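Local atomic coordinates of putative Nitroreductase (Anabaena variabilis ATCC 29413, PDB entry 3EO7), a protein that probably acts as an FMN-dependent oxidoreductase of the nitroreductase family, carrying a bound flavin mononucleotide. Residues E328-K333 with A471-L476. Numbering follows the deposited sequence.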
loop_
_atom_site.group_PDB
_atom_site.type_symbol
_atom_site.label_atom_id
_atom_site.label_comp_id
_atom_site.label_asym_id
_atom_site.label_seq_id
_atom_site.Cartn_x
_atom_site.Cartn_y
_atom_site.Cartn_z
ATOM N N GLU A 328 -1.245 10.356 15.094
ATOM C CA GLU A 328 -2.473 9.628 15.466
ATOM C C GLU A 328 -3.749 10.316 15.014
ATOM O O GLU A 328 -4.628 9.688 14.412
ATOM C CB GLU A 328 -2.546 9.396 16.966
ATOM C CG GLU A 328 -1.478 8.485 17.451
ATOM C CD GLU A 328 -1.877 7.719 18.715
ATOM O OE1 GLU A 328 -2.875 6.916 18.719
ATOM O OE2 GLU A 328 -1.145 7.907 19.701
ATOM N N ILE A 329 -3.837 11.605 15.278
ATOM C CA ILE A 329 -5.015 12.373 14.907
ATOM C C ILE A 329 -5.192 12.373 13.378
ATOM O O ILE A 329 -6.295 12.151 12.864
ATOM C CB ILE A 329 -4.912 13.817 15.422
ATOM C CG1 ILE A 329 -5.001 13.837 16.959
ATOM C CG2 ILE A 329 -6.007 14.681 14.808
ATOM C CD1 ILE A 329 -4.636 15.211 17.571
ATOM N N THR A 330 -4.096 12.586 12.669
ATOM C CA THR A 330 -4.100 12.585 11.219
ATOM C C THR A 330 -4.525 11.222 10.641
ATOM O O THR A 330 -5.364 11.175 9.737
ATOM C CB THR A 330 -2.745 13.061 10.673
ATOM O OG1 THR A 330 -2.626 14.483 10.916
ATOM C CG2 THR A 330 -2.628 12.764 9.207
HETATM N N MSE A 331 -4.015 10.135 11.208
HETATM C CA MSE A 331 -4.387 8.811 10.750
HETATM C C MSE A 331 -5.868 8.584 10.969
HETATM O O MSE A 331 -6.554 8.004 10.130
HETATM C CB MSE A 331 -3.567 7.741 11.450
HETATM C CG MSE A 331 -2.117 7.771 11.016
HETATM SE SE MSE A 331 -1.053 6.372 11.834
HETATM C CE MSE A 331 -1.530 4.881 10.641
ATOM N N HIS A 332 -6.388 9.092 12.079
ATOM C CA HIS A 332 -7.797 8.899 12.349
ATOM C C HIS A 332 -8.715 9.720 11.433
ATOM O O HIS A 332 -9.751 9.218 11.004
ATOM C CB HIS A 332 -8.113 9.179 13.830
ATOM C CG HIS A 332 -9.547 8.937 14.177
ATOM N ND1 HIS A 332 -10.078 7.668 14.291
ATOM C CD2 HIS A 332 -10.562 9.798 14.421
ATOM C CE1 HIS A 332 -11.365 7.761 14.582
ATOM N NE2 HIS A 332 -11.684 9.041 14.661
ATOM N N LYS A 333 -8.330 10.957 11.117
ATOM C CA LYS A 333 -9.189 11.873 10.342
ATOM C C LYS A 333 -8.999 11.813 8.831
ATOM O O LYS A 333 -9.798 12.374 8.075
ATOM C CB LYS A 333 -8.998 13.314 10.814
ATOM C CG LYS A 333 -7.732 13.976 10.390
ATOM C CD LYS A 333 -7.659 15.401 10.974
ATOM C CE LYS A 333 -6.369 16.117 10.567
ATOM N NZ LYS A 333 -6.279 17.486 11.183
ATOM N N ALA A 471 -0.014 14.920 3.624
ATOM C CA ALA A 471 -0.876 15.944 3.043
ATOM C C ALA A 471 -1.905 16.367 4.063
ATOM O O ALA A 471 -2.089 17.548 4.309
ATOM C CB ALA A 471 -1.579 15.422 1.744
ATOM N N ILE A 472 -2.599 15.399 4.655
ATOM C CA ILE A 472 -3.626 15.695 5.652
ATOM C C ILE A 472 -3.049 16.414 6.869
ATOM O O ILE A 472 -3.648 17.374 7.347
ATOM C CB ILE A 472 -4.387 14.416 6.074
ATOM C CG1 ILE A 472 -5.135 13.809 4.868
ATOM C CG2 ILE A 472 -5.299 14.713 7.314
ATOM C CD1 ILE A 472 -6.117 14.753 4.146
ATOM N N GLN A 473 -1.876 15.994 7.350
ATOM C CA GLN A 473 -1.211 16.683 8.449
ATOM C C GLN A 473 -0.954 18.153 8.157
ATOM O O GLN A 473 -1.057 18.980 9.049
ATOM C CB GLN A 473 0.103 16.000 8.773
ATOM C CG GLN A 473 0.993 16.674 9.839
ATOM C CD GLN A 473 0.355 16.796 11.207
ATOM O OE1 GLN A 473 -0.563 16.052 11.552
ATOM N NE2 GLN A 473 0.869 17.737 12.018
ATOM N N LEU A 474 -0.626 18.456 6.904
ATOM C CA LEU A 474 -0.375 19.819 6.434
ATOM C C LEU A 474 -1.629 20.572 5.953
ATOM O O LEU A 474 -1.494 21.626 5.333
ATOM C CB LEU A 474 0.691 19.803 5.334
ATOM C CG LEU A 474 2.084 19.277 5.749
ATOM C CD1 LEU A 474 3.070 19.480 4.615
ATOM C CD2 LEU A 474 2.598 19.930 7.002
ATOM N N ASN A 475 -2.823 20.034 6.239
ATOM C CA ASN A 475 -4.095 20.685 5.876
ATOM C C ASN A 475 -4.259 20.850 4.380
ATOM O O ASN A 475 -4.870 21.815 3.894
ATOM C CB ASN A 475 -4.199 22.045 6.561
ATOM C CG ASN A 475 -4.120 21.937 8.068
ATOM O OD1 ASN A 475 -3.316 22.609 8.709
ATOM N ND2 ASN A 475 -4.920 21.058 8.630
ATOM N N LEU A 476 -3.734 19.877 3.658
ATOM C CA LEU A 476 -3.811 19.837 2.209
ATOM C C LEU A 476 -4.806 18.766 1.775
ATOM O O LEU A 476 -5.338 18.001 2.604
ATOM C CB LEU A 476 -2.434 19.535 1.623
ATOM C CG LEU A 476 -1.297 20.491 1.992
ATOM C CD1 LEU A 476 0.007 19.946 1.348
ATOM C CD2 LEU A 476 -1.604 21.925 1.599
#
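The one flat group in this contact is the side-chain amide of Gln473, and Thr330 meets it at its outer end rather than over a face: Thr330 OG1 lies 2.7 Å from Gln473 OE1 as modelled. The amide was probably built turned over; turned back, its nitrogen would take that place and the pair may be a hydrogen bond. Ile318 and Trp320 also touch this side chain. The Gln473 side chain starts out with CG anti to the backbone N (chi1 175°), then bends at chi2, which swings the amide back to Thr330. The hydroxyl itself is hydrogen-bonded to the carbonyl O of Asp326, one turn earlier in its own helix.

On the other branch, Thr330 CG2 rests against Ile472 CG2 at 3.8 Å. That same isoleucine methyl takes the aliphatic stem of Lys333, whose CE comes within 3.7 Å of Ile472 CG2 as the extended lysine chain runs antiparallel to the isoleucine side chain. With an alanine in place of Thr330, the Asp326 carbonyl would probably lose its hydroxyl partner, the Gln473 amide its polar neighbour here, and a gap would open beside the Ile472 methyl.

Just beyond, helix 452-473 ends in a Schellman motif: Leu476 N hydrogen-bonds to Ala471 O, Asn475 N to Ile472 O, and Asn475 takes positive phi. The contact thus joins two helix C-termini within an FMN-dependent nitroreductase fold; Ile472 also touches Arg334, an FMN-binding residue.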